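Side-chain contacts in putative acyl-CoA dehydrogenase (Burkholderia xenovorans, PDB 5JSC), which belongs to the acyl-CoA dehydrogenase family of flavoproteins and binds flavin-adenine dinucleotide between the subunits of a four-chain assembly: residues Ala142-Ser147 / Arg256-Phe261; Arg31-Gly36 / Val91-Glu96; Arg287-Phe290 / Asp296-Leu299. One frame throughout, in Å; residues are numbered along the deposited sequence. Where two conformers were deposited one is given.

Contact 1: residues Ala142-Ser147 / Arg256-Phe261; sequences AAFALS and RTLDIF. With FAD (flavin-adenine dinucleotide), chain M.
Phe144 and Leu146 meet Thr257 and Leu258 in a buried apolar seam between the β-rich middle domain and the C-terminal helical domain of an acyl-CoA dehydrogenase fold. Strand 144-145 forms one edge, within this chain, of a mixed sheet, with strand 186-192 as its neighbour, and the long helix 250-286 packs against Phe144 of the strand and Leu146 just after it. The Phe144 side chain, with CG trans to the backbone nitrogen (chi1 -178°), runs away from the strand toward the helix. Its CE1 lies 3.9 Å from CG2 of Thr257, the two side chains running antiparallel as they pass. Leu258 approaches the same ring obliquely, Phe144 CZ to Leu258 CG being 4.3 Å. The methyl pair Leu146 CD2 and Leu258 CD1 extends the seam at 4.1 Å. Thr257 turns its hydroxyl to the carbonyl oxygen of Leu253 one turn earlier, while its methyl lies against the ring.

While these side chains face the helix, the backbone of the strand and of the turn that follows binds the flavin. The flavin N3 donates to Phe144 O in a nearly straight bond (174°), and O2 is gripped twice, by Leu146 N and by Ser147 N. The fourth bond is a side-chain one: with its hydroxyl beside the backbone N, Ser147 OG donates to flavin N1 at 2.8 Å.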
loop_
_atom_site.group_PDB
_atom_site.type_symbol
_atom_site.label_atom_id
_atom_site.label_comp_id
_atom_site.label_asym_id
_atom_site.label_seq_id
_atom_site.Cartn_x
_atom_site.Cartn_y
_atom_site.Cartn_z
ATOM N N ALA C 142 -0.939 -26.174 29.687
ATOM C CA ALA C 142 -2.254 -25.546 29.614
ATOM C C ALA C 142 -2.732 -25.430 28.173
ATOM O O ALA C 142 -1.943 -25.467 27.227
ATOM C CB ALA C 142 -2.219 -24.153 30.256
ATOM N N ALA C 143 -4.047 -25.258 28.021
ATOM C CA ALA C 143 -4.652 -25.059 26.708
ATOM C C ALA C 143 -5.958 -24.287 26.860
ATOM O O ALA C 143 -6.611 -24.334 27.905
ATOM C CB ALA C 143 -4.895 -26.394 25.996
ATOM N N PHE C 144 -6.330 -23.598 25.784
ATOM C CA PHE C 144 -7.439 -22.644 25.730
ATOM C C PHE C 144 -8.332 -23.081 24.576
ATOM O O PHE C 144 -7.945 -22.942 23.413
ATOM C CB PHE C 144 -6.876 -21.239 25.510
ATOM C CG PHE C 144 -7.893 -20.127 25.468
ATOM C CD1 PHE C 144 -8.371 -19.558 26.638
ATOM C CD2 PHE C 144 -8.295 -19.573 24.252
ATOM C CE1 PHE C 144 -9.266 -18.503 26.607
ATOM C CE2 PHE C 144 -9.188 -18.505 24.215
ATOM C CZ PHE C 144 -9.674 -17.974 25.395
ATOM N N ALA C 145 -9.499 -23.643 24.881
ATOM C CA ALA C 145 -10.334 -24.294 23.858
ATOM C C ALA C 145 -11.610 -23.482 23.620
ATOM O O ALA C 145 -12.638 -23.680 24.280
ATOM C CB ALA C 145 -10.654 -25.744 24.248
ATOM N N LEU C 146 -11.546 -22.593 22.631
ATOM C CA LEU C 146 -12.621 -21.670 22.293
ATOM C C LEU C 146 -13.170 -21.914 20.899
ATOM O O LEU C 146 -14.390 -22.067 20.730
ATOM C CB LEU C 146 -12.106 -20.224 22.412
ATOM C CG LEU C 146 -13.123 -19.106 22.167
ATOM C CD1 LEU C 146 -14.259 -19.211 23.178
ATOM C CD2 LEU C 146 -12.447 -17.726 22.231
ATOM N N SER C 147 -12.295 -21.982 19.901
ATOM C CA SER C 147 -12.692 -22.098 18.500
ATOM C C SER C 147 -13.291 -23.467 18.178
ATOM O O SER C 147 -12.928 -24.491 18.765
ATOM C CB SER C 147 -11.477 -21.860 17.603
ATOM O OG SER C 147 -10.922 -20.583 17.849
ATOM N N ARG C 256 -11.940 -11.396 28.216
ATOM C CA ARG C 256 -10.971 -10.774 29.113
ATOM C C ARG C 256 -9.628 -11.488 29.062
ATOM O O ARG C 256 -8.578 -10.849 29.206
ATOM C CB ARG C 256 -11.505 -10.765 30.543
ATOM C CG ARG C 256 -12.621 -9.753 30.773
ATOM C CD ARG C 256 -13.242 -9.928 32.155
ATOM N NE ARG C 256 -12.261 -9.728 33.220
ATOM C CZ ARG C 256 -12.308 -10.325 34.410
ATOM N NH1 ARG C 256 -13.287 -11.177 34.694
ATOM N NH2 ARG C 256 -11.372 -10.078 35.315
ATOM N N THR C 257 -9.642 -12.808 28.864
ATOM C CA THR C 257 -8.389 -13.542 28.735
ATOM C C THR C 257 -7.660 -13.131 27.462
ATOM O O THR C 257 -6.447 -12.885 27.474
ATOM C CB THR C 257 -8.668 -15.047 28.755
ATOM O OG1 THR C 257 -9.361 -15.389 29.969
ATOM C CG2 THR C 257 -7.369 -15.841 28.684
ATOM N N LEU C 258 -8.391 -13.033 26.356
ATOM C CA LEU C 258 -7.792 -12.584 25.104
ATOM C C LEU C 258 -7.274 -11.150 25.192
ATOM O O LEU C 258 -6.278 -10.811 24.538
ATOM C CB LEU C 258 -8.817 -12.722 23.976
ATOM C CG LEU C 258 -9.074 -14.173 23.573
ATOM C CD1 LEU C 258 -10.395 -14.277 22.826
ATOM C CD2 LEU C 258 -7.920 -14.692 22.709
ATOM N N ASP C 259 -7.932 -10.292 25.975
ATOM C CA ASP C 259 -7.463 -8.915 26.107
ATOM C C ASP C 259 -6.087 -8.854 26.748
ATOM O O ASP C 259 -5.299 -7.950 26.441
ATOM C CB ASP C 259 -8.447 -8.092 26.932
ATOM C CG ASP C 259 -9.646 -7.644 26.134
ATOM O OD1 ASP C 259 -9.594 -7.700 24.885
ATOM O OD2 ASP C 259 -10.641 -7.215 26.763
ATOM N N ILE C 260 -5.783 -9.790 27.645
ATOM C CA ILE C 260 -4.439 -9.864 28.201
ATOM C C ILE C 260 -3.449 -10.287 27.128
ATOM O O ILE C 260 -2.425 -9.632 26.900
ATOM C CB ILE C 260 -4.402 -10.840 29.389
ATOM C CG1 ILE C 260 -5.412 -10.423 30.457
ATOM C CG2 ILE C 260 -2.978 -10.940 29.953
ATOM C CD1 ILE C 260 -5.503 -11.413 31.596
ATOM N N PHE C 261 -3.721 -11.397 26.461
ATOM C CA PHE C 261 -2.653 -12.000 25.686
ATOM C C PHE C 261 -2.596 -11.548 24.232
ATOM O O PHE C 261 -1.595 -11.826 23.571
ATOM C CB PHE C 261 -2.736 -13.522 25.821
ATOM C CG PHE C 261 -2.383 -13.982 27.211
ATOM C CD1 PHE C 261 -1.058 -14.032 27.607
ATOM C CD2 PHE C 261 -3.365 -14.268 28.140
ATOM C CE1 PHE C 261 -0.713 -14.404 28.888
ATOM C CE2 PHE C 261 -3.027 -14.649 29.433
ATOM C CZ PHE C 261 -1.699 -14.711 29.807
HETATM P PA FAD M . -13.507 -17.636 10.321
HETATM O O1A FAD M . -14.177 -17.287 11.597
HETATM O O2A FAD M . -14.304 -18.475 9.319
HETATM O O5B FAD M . -13.029 -16.285 9.637
HETATM C C5B FAD M . -12.441 -16.325 8.322
HETATM C C4B FAD M . -11.949 -14.929 8.044
HETATM O O4B FAD M . -13.079 -14.039 7.984
HETATM C C3B FAD M . -11.084 -14.314 9.136
HETATM O O3B FAD M . -9.731 -14.777 9.109
HETATM C C2B FAD M . -11.225 -12.818 8.843
HETATM O O2B FAD M . -10.313 -12.433 7.814
HETATM C C1B FAD M . -12.667 -12.727 8.311
HETATM N N9A FAD M . -13.644 -12.172 9.240
HETATM C C8A FAD M . -13.974 -12.649 10.483
HETATM N N7A FAD M . -14.955 -12.002 11.060
HETATM C C5A FAD M . -15.296 -11.024 10.134
HETATM C C6A FAD M . -16.278 -10.016 10.138
HETATM N N6A FAD M . -17.118 -9.800 11.155
HETATM N N1A FAD M . -16.362 -9.214 9.052
HETATM C C2A FAD M . -15.505 -9.410 8.041
HETATM N N3A FAD M . -14.539 -10.329 7.927
HETATM C C4A FAD M . -14.490 -11.113 9.012
HETATM N N1 FAD M . -8.330 -21.296 18.771
HETATM C C2 FAD M . -8.522 -21.662 20.077
HETATM O O2 FAD M . -9.650 -21.675 20.598
HETATM N N3 FAD M . -7.446 -22.038 20.837
HETATM C C4 FAD M . -6.134 -22.089 20.411
HETATM O O4 FAD M . -5.256 -22.526 21.150
HETATM C C4X FAD M . -5.932 -21.677 19.053
HETATM N N5 FAD M . -4.729 -21.760 18.558
HETATM C C5X FAD M . -4.569 -21.558 17.196
HETATM C C6 FAD M . -3.320 -21.797 16.626
HETATM C C7 FAD M . -3.129 -21.712 15.252
HETATM C C7M FAD M . -1.772 -22.025 14.674
HETATM C C8 FAD M . -4.211 -21.353 14.425
HETATM C C8M FAD M . -4.048 -21.254 12.928
HETATM C C9 FAD M . -5.453 -21.094 14.994
HETATM C C9A FAD M . -5.644 -21.201 16.369
HETATM N N10 FAD M . -6.915 -21.044 16.963
HETATM C C10 FAD M . -7.097 -21.306 18.299
HETATM C "C1'" FAD M . -8.072 -20.750 16.106
HETATM C "C2'" FAD M . -8.162 -19.285 15.693
HETATM O "O2'" FAD M . -8.510 -18.463 16.805
HETATM C "C3'" FAD M . -9.219 -19.136 14.599
HETATM O "O3'" FAD M . -8.683 -19.786 13.456
HETATM C "C4'" FAD M . -9.560 -17.687 14.258
HETATM O "O4'" FAD M . -10.313 -17.119 15.333
HETATM C "C5'" FAD M . -10.337 -17.579 12.962
HETATM O "O5'" FAD M . -11.515 -18.405 13.082
HETATM P P FAD M . -11.829 -19.390 11.829
HETATM O O1P FAD M . -10.630 -20.195 11.466
HETATM O O2P FAD M . -13.062 -20.182 12.141
HETATM O O3P FAD M . -12.144 -18.399 10.621
#

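Contact 2: residues Arg31-Gly36 / Val91-Glu96; sequences RELAAG and VCLLRE. With EDO (1,2-ethanediol), chain O.
Leu33 of helix 28-44 pushes one methyl group against Leu93 and Leu94 of helix 88-101, a compact case of helix-helix packing in the N-terminal α-helical domain. A single branch does the work. Leu33 CD2 sits 3.7 Å from CB of Leu93 and 3.9 Å from CD2 of Leu94, so one methyl spans two consecutive residues at the root of one and the tip of the other. Leu33 extends from its helix with CG opposite the backbone N (chi1 173°), but its chi2 of 143° departs from the staggered value, a twist that sets how the two methyls are turned. Leu93 and Leu94 share another shape, with CG beside the backbone N and the next torsion near trans. The Leu33 side chain meets that of Leu94 at about a right angle and that of Leu93 on a slant. Tyr72 and Trp69, from loops, add aromatic surface beside Leu33 and Leu94 respectively.

Beyond the leucines, 1,2-ethanediol, probably from the crystallisation liquor, rests its C2 3.6 Å from Leu93 CD2. Its O1 donates to Glu96 OE1 at 2.8 Å and its O2 to Glu96 OE2 at 2.9 Å. Between the two segments the contact is apolar, without a hydrogen bond, whereas the buried Glu96 carboxylate, salt-bridged to Arg274 and hydrogen-bonded to Tyr319, is compensated separately and is probably ionised.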
loop_
_atom_site.group_PDB
_atom_site.type_symbol
_atom_site.label_atom_id
_atom_site.label_comp_id
_atom_site.label_asym_id
_atom_site.label_seq_id
_atom_site.Cartn_x
_atom_site.Cartn_y
_atom_site.Cartn_z
ATOM N N ARG C 31 14.304 -4.247 32.161
ATOM C CA ARG C 31 15.603 -4.333 31.509
ATOM C C ARG C 31 16.377 -5.547 31.996
ATOM O O ARG C 31 17.019 -6.244 31.201
ATOM C CB ARG C 31 16.396 -3.049 31.750
ATOM C CG ARG C 31 15.822 -1.846 31.018
ATOM C CD ARG C 31 16.685 -0.607 31.204
ATOM N NE ARG C 31 16.318 0.162 32.390
ATOM C CZ ARG C 31 15.309 1.029 32.433
ATOM N NH1 ARG C 31 14.554 1.230 31.359
ATOM N NH2 ARG C 31 15.050 1.691 33.551
ATOM N N GLU C 32 16.317 -5.828 33.295
ATOM C CA GLU C 32 16.992 -7.017 33.801
ATOM C C GLU C 32 16.332 -8.286 33.274
ATOM O O GLU C 32 17.023 -9.250 32.924
ATOM C CB GLU C 32 17.013 -6.982 35.325
ATOM C CG GLU C 32 17.965 -5.920 35.824
ATOM C CD GLU C 32 17.732 -5.544 37.261
ATOM O OE1 GLU C 32 16.880 -6.180 37.919
ATOM O OE2 GLU C 32 18.403 -4.601 37.727
ATOM N N LEU C 33 14.999 -8.297 33.191
ATOM C CA LEU C 33 14.307 -9.465 32.660
ATOM C C LEU C 33 14.674 -9.693 31.202
ATOM O O LEU C 33 14.907 -10.835 30.781
ATOM C CB LEU C 33 12.791 -9.293 32.811
ATOM C CG LEU C 33 11.912 -10.357 32.141
ATOM C CD1 LEU C 33 10.690 -10.669 32.995
ATOM C CD2 LEU C 33 11.456 -9.932 30.727
ATOM N N ALA C 34 14.733 -8.611 30.417
ATOM C CA ALA C 34 15.099 -8.736 29.011
ATOM C C ALA C 34 16.478 -9.355 28.856
ATOM O O ALA C 34 16.695 -10.198 27.977
ATOM C CB ALA C 34 15.052 -7.369 28.331
ATOM N N ALA C 35 17.430 -8.941 29.693
ATOM C CA ALA C 35 18.762 -9.531 29.618
ATOM C C ALA C 35 18.732 -10.992 30.041
ATOM O O ALA C 35 19.411 -11.838 29.439
ATOM C CB ALA C 35 19.740 -8.736 30.482
ATOM N N GLY C 36 17.938 -11.310 31.066
ATOM C CA GLY C 36 17.885 -12.676 31.553
ATOM C C GLY C 36 17.280 -13.635 30.548
ATOM O O GLY C 36 17.809 -14.732 30.333
ATOM N N VAL C 91 5.472 -10.203 30.232
ATOM C CA VAL C 91 5.037 -11.266 29.322
ATOM C C VAL C 91 5.392 -10.915 27.881
ATOM O O VAL C 91 5.854 -11.769 27.108
ATOM C CB VAL C 91 3.529 -11.535 29.476
ATOM C CG1 VAL C 91 3.059 -12.505 28.386
ATOM C CG2 VAL C 91 3.231 -12.113 30.857
ATOM N N CYS C 92 5.217 -9.645 27.509
ATOM C CA CYS C 92 5.547 -9.218 26.153
ATOM C C CYS C 92 7.045 -9.323 25.876
ATOM O O CYS C 92 7.449 -9.801 24.809
ATOM C CB CYS C 92 5.044 -7.793 25.924
ATOM S SG CYS C 92 3.251 -7.724 25.705
ATOM N N LEU C 93 7.888 -8.879 26.814
ATOM C CA LEU C 93 9.327 -9.006 26.601
ATOM C C LEU C 93 9.741 -10.469 26.485
ATOM O O LEU C 93 10.654 -10.806 25.714
ATOM C CB LEU C 93 10.093 -8.318 27.738
ATOM C CG LEU C 93 10.095 -6.787 27.702
ATOM C CD1 LEU C 93 10.615 -6.222 29.034
ATOM C CD2 LEU C 93 10.941 -6.287 26.550
ATOM N N LEU C 94 9.102 -11.354 27.258
ATOM C CA LEU C 94 9.419 -12.778 27.162
ATOM C C LEU C 94 9.050 -13.333 25.792
ATOM O O LEU C 94 9.869 -13.987 25.136
ATOM C CB LEU C 94 8.712 -13.556 28.272
ATOM C CG LEU C 94 9.206 -13.245 29.691
ATOM C CD1 LEU C 94 8.318 -13.936 30.707
ATOM C CD2 LEU C 94 10.667 -13.675 29.870
ATOM N N ARG C 95 7.816 -13.084 25.335
ATOM C CA ARG C 95 7.427 -13.585 24.017
ATOM C C ARG C 95 8.252 -12.942 22.910
ATOM O O ARG C 95 8.668 -13.622 21.959
ATOM C CB ARG C 95 5.938 -13.347 23.769
ATOM C CG ARG C 95 5.027 -14.304 24.506
ATOM C CD ARG C 95 3.655 -14.367 23.819
ATOM N NE ARG C 95 3.698 -15.113 22.556
ATOM C CZ ARG C 95 2.622 -15.436 21.841
ATOM N NH1 ARG C 95 1.410 -15.072 22.256
ATOM N NH2 ARG C 95 2.755 -16.136 20.717
ATOM N N GLU C 96 8.490 -11.632 23.001
ATOM C CA GLU C 96 9.303 -10.969 21.982
ATOM C C GLU C 96 10.680 -11.614 21.873
ATOM O O GLU C 96 11.139 -11.949 20.772
ATOM C CB GLU C 96 9.437 -9.477 22.288
ATOM C CG GLU C 96 10.241 -8.769 21.228
ATOM C CD GLU C 96 10.628 -7.356 21.592
ATOM O OE1 GLU C 96 9.919 -6.701 22.379
ATOM O OE2 GLU C 96 11.659 -6.883 21.067
HETATM C C1 EDO O . 11.197 -3.450 22.933
HETATM O O1 EDO O . 10.760 -4.128 21.757
HETATM C C2 EDO O . 12.139 -4.344 23.725
HETATM O O2 EDO O . 13.041 -5.007 22.836
#

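Contact 3: residues Arg287-Phe290 / Asp296-Leu299; sequences RKMF and DFQL. With FAD (flavin-adenine dinucleotide), chain T.
At the adenine end of the flavin-adenine dinucleotide pocket, Met289 and Phe290 close on Phe297 across the short hairpin that joins helix 250-286 to helix 298-325. The rings of Phe290 and Phe297 have planes at 80° and centroids 5.8 Å apart; the nearest atoms are Phe290 CD2 and Phe297 CZ, and Phe290 CB lies at the edge of the Phe297 ring. Met289 completes the cluster with an oblique Met-aromatic contact, its SD 3.7 Å from Phe297 CE2. Its chi1 of 52° wedges CG between the backbone N and the carbonyl carbon, and the bend at chi3 carries CE back toward the ester oxygen O5B.

The adenine meets both rings. N1A rests 3.5 Å above the Phe297 plane, over the ring centre, while Phe290 CE2 comes within 3.5 Å of the amino nitrogen N6A. Arg287 handles the diphosphate: NE donates to O2A and NH2 to O2P, one bond to each phosphate, and NH1 reaches Pro149 O of the second subunit. Phe297 is also the N-cap residue of helix 298-325. Aromatic residues on the adenine and an arginine on the diphosphate form the adenine-diphosphate part of a dinucleotide pocket shared between subunits, as in the acyl-CoA dehydrogenase family.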
loop_
_atom_site.group_PDB
_atom_site.type_symbol
_atom_site.label_atom_id
_atom_site.label_comp_id
_atom_site.label_asym_id
_atom_site.label_seq_id
_atom_site.Cartn_x
_atom_site.Cartn_y
_atom_site.Cartn_z
ATOM N N ARG C 287 26.364 -9.102 1.125
ATOM C CA ARG C 287 26.158 -9.660 -0.212
ATOM C C ARG C 287 26.794 -8.755 -1.260
ATOM O O ARG C 287 26.311 -7.647 -1.515
ATOM C CB ARG C 287 24.670 -9.846 -0.493
ATOM C CG ARG C 287 24.372 -10.491 -1.844
ATOM C CD ARG C 287 24.926 -11.906 -1.925
ATOM N NE ARG C 287 24.377 -12.643 -3.072
ATOM C CZ ARG C 287 24.748 -13.872 -3.416
ATOM N NH1 ARG C 287 25.678 -14.498 -2.706
ATOM N NH2 ARG C 287 24.192 -14.478 -4.463
ATOM N N LYS C 288 27.866 -9.233 -1.887
ATOM C CA LYS C 288 28.535 -8.475 -2.935
ATOM C C LYS C 288 27.784 -8.620 -4.256
ATOM O O LYS C 288 27.353 -9.716 -4.625
ATOM C CB LYS C 288 29.974 -8.958 -3.101
ATOM C CG LYS C 288 30.834 -8.781 -1.861
ATOM C CD LYS C 288 32.270 -9.294 -2.120
ATOM C CE LYS C 288 33.142 -9.216 -0.883
ATOM N NZ LYS C 288 32.781 -10.257 0.116
ATOM N N MET C 289 27.614 -7.502 -4.957
ATOM C CA MET C 289 26.969 -7.507 -6.262
ATOM C C MET C 289 27.232 -6.177 -6.946
ATOM O O MET C 289 27.319 -5.130 -6.290
ATOM C CB MET C 289 25.457 -7.741 -6.158
ATOM C CG MET C 289 24.758 -6.796 -5.180
ATOM S SD MET C 289 22.959 -6.720 -5.357
ATOM C CE MET C 289 22.505 -8.419 -4.978
ATOM N N PHE C 290 27.350 -6.238 -8.272
ATOM C CA PHE C 290 27.492 -5.049 -9.110
ATOM C C PHE C 290 28.622 -4.148 -8.620
ATOM O O PHE C 290 28.521 -2.917 -8.644
ATOM C CB PHE C 290 26.170 -4.286 -9.192
ATOM C CG PHE C 290 25.039 -5.115 -9.728
ATOM C CD1 PHE C 290 24.957 -5.398 -11.088
ATOM C CD2 PHE C 290 24.071 -5.630 -8.875
ATOM C CE1 PHE C 290 23.929 -6.166 -11.588
ATOM C CE2 PHE C 290 23.026 -6.400 -9.373
ATOM C CZ PHE C 290 22.961 -6.671 -10.733
ATOM N N ASP C 296 24.463 -1.038 -0.567
ATOM C CA ASP C 296 24.826 0.244 -1.154
ATOM C C ASP C 296 23.752 0.797 -2.084
ATOM O O ASP C 296 23.827 1.973 -2.470
ATOM C CB ASP C 296 26.150 0.117 -1.915
ATOM C CG ASP C 296 27.330 -0.081 -0.986
ATOM O OD1 ASP C 296 27.496 0.738 -0.051
ATOM O OD2 ASP C 296 28.075 -1.063 -1.172
ATOM N N PHE C 297 22.769 -0.015 -2.459
ATOM C CA PHE C 297 21.727 0.434 -3.371
ATOM C C PHE C 297 20.617 1.153 -2.618
ATOM O O PHE C 297 20.204 0.711 -1.541
ATOM C CB PHE C 297 21.132 -0.749 -4.121
ATOM C CG PHE C 297 22.008 -1.289 -5.204
ATOM C CD1 PHE C 297 22.243 -0.550 -6.352
ATOM C CD2 PHE C 297 22.561 -2.554 -5.099
ATOM C CE1 PHE C 297 23.024 -1.054 -7.365
ATOM C CE2 PHE C 297 23.349 -3.072 -6.121
ATOM C CZ PHE C 297 23.581 -2.315 -7.257
ATOM N N GLN C 298 20.094 2.231 -3.217
ATOM C CA GLN C 298 19.014 2.982 -2.567
ATOM C C GLN C 298 17.807 2.109 -2.267
ATOM O O GLN C 298 17.157 2.289 -1.233
ATOM C CB GLN C 298 18.550 4.161 -3.422
ATOM C CG GLN C 298 19.512 5.307 -3.520
ATOM C CD GLN C 298 18.820 6.556 -4.021
ATOM O OE1 GLN C 298 17.860 6.483 -4.799
ATOM N NE2 GLN C 298 19.275 7.707 -3.559
ATOM N N LEU C 299 17.438 1.210 -3.187
ATOM C CA LEU C 299 16.242 0.400 -2.945
ATOM C C LEU C 299 16.417 -0.448 -1.699
ATOM O O LEU C 299 15.481 -0.599 -0.906
ATOM C CB LEU C 299 15.926 -0.484 -4.156
ATOM C CG LEU C 299 15.313 0.210 -5.379
ATOM C CD1 LEU C 299 15.125 -0.795 -6.512
ATOM C CD2 LEU C 299 13.985 0.864 -5.032
HETATM P PA FAD T . 20.942 -11.809 -5.268
HETATM O O1A FAD T . 21.517 -11.599 -6.627
HETATM O O2A FAD T . 21.934 -11.838 -4.127
HETATM O O5B FAD T . 19.845 -10.699 -5.022
HETATM C C5B FAD T . 19.242 -10.581 -3.717
HETATM C C4B FAD T . 18.154 -9.547 -3.849
HETATM O O4B FAD T . 18.754 -8.277 -4.166
HETATM C C3B FAD T . 17.184 -9.767 -5.002
HETATM O O3B FAD T . 16.188 -10.746 -4.712
HETATM C C2B FAD T . 16.608 -8.364 -5.197
HETATM O O2B FAD T . 15.528 -8.134 -4.292
HETATM C C1B FAD T . 17.808 -7.470 -4.844
HETATM N N9A FAD T . 18.476 -6.844 -5.983
HETATM C C8A FAD T . 19.087 -7.480 -7.032
HETATM N N7A FAD T . 19.702 -6.673 -7.861
HETATM C C5A FAD T . 19.475 -5.414 -7.323
HETATM C C6A FAD T . 19.882 -4.128 -7.720
HETATM N N6A FAD T . 20.623 -3.884 -8.811
HETATM N N1A FAD T . 19.499 -3.083 -6.954
HETATM C C2A FAD T . 18.755 -3.321 -5.868
HETATM N N3A FAD T . 18.311 -4.489 -5.397
HETATM C C4A FAD T . 18.714 -5.505 -6.170
HETATM N N1 FAD T . 18.751 -19.958 -11.705
HETATM C C2 FAD T . 19.173 -20.596 -12.835
HETATM O O2 FAD T . 20.201 -20.259 -13.436
HETATM N N3 FAD T . 18.436 -21.637 -13.339
HETATM C C4 FAD T . 17.255 -22.125 -12.815
HETATM O O4 FAD T . 16.727 -23.116 -13.302
HETATM C C4X FAD T . 16.796 -21.431 -11.643
HETATM N N5 FAD T . 15.719 -21.872 -11.047
HETATM C C5X FAD T . 15.384 -21.323 -9.820
HETATM C C6 FAD T . 14.334 -21.892 -9.095
HETATM C C7 FAD T . 14.029 -21.458 -7.810
HETATM C C7M FAD T . 12.914 -22.123 -7.041
HETATM C C8 FAD T . 14.775 -20.418 -7.240
HETATM C C8M FAD T . 14.481 -19.927 -5.844
HETATM C C9 FAD T . 15.810 -19.839 -7.965
HETATM C C9A FAD T . 16.125 -20.282 -9.246
HETATM N N10 FAD T . 17.237 -19.787 -9.958
HETATM C C10 FAD T . 17.618 -20.362 -11.147
HETATM C "C1'" FAD T . 18.061 -18.726 -9.362
HETATM C "C2'" FAD T . 17.425 -17.341 -9.428
HETATM O "O2'" FAD T . 17.424 -16.850 -10.770
HETATM C "C3'" FAD T . 18.199 -16.379 -8.525
HETATM O "O3'" FAD T . 17.937 -16.780 -7.184
HETATM C "C4'" FAD T . 17.824 -14.905 -8.685
HETATM O "O4'" FAD T . 18.299 -14.429 -9.946
HETATM C "C5'" FAD T . 18.367 -14.044 -7.563
HETATM O "O5'" FAD T . 19.795 -14.251 -7.487
HETATM P P FAD T . 20.376 -14.521 -6.006
HETATM O O1P FAD T . 19.665 -15.631 -5.324
HETATM O O2P FAD T . 21.856 -14.747 -6.137
HETATM O O3P FAD T . 20.100 -13.159 -5.229
#

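Contacts 1 and 2 are neighbours, with centres about 21 Å apart and a direct touch between Phe261 CE1 and Val91 CG1 at 4.3 Å; helix 250-286 touches both helix 88-101 and the flavin-binding segment 142-147. Contact 3 lies far off, its centre about 45 Å from that of contact 1 and about 35 Å from that of contact 2, although helix 250-286 leads straight into strand 288-289. Assembly resolves this separation: contact 1 of one subunit holds the flavin of a dinucleotide whose diphosphate is bound by Arg287 of the second subunit. The cofactor therefore joins contacts 1 and 3 across chains, while contact 2, between N-terminal helices 28-44 and 88-101, lies outside the flavin pocket.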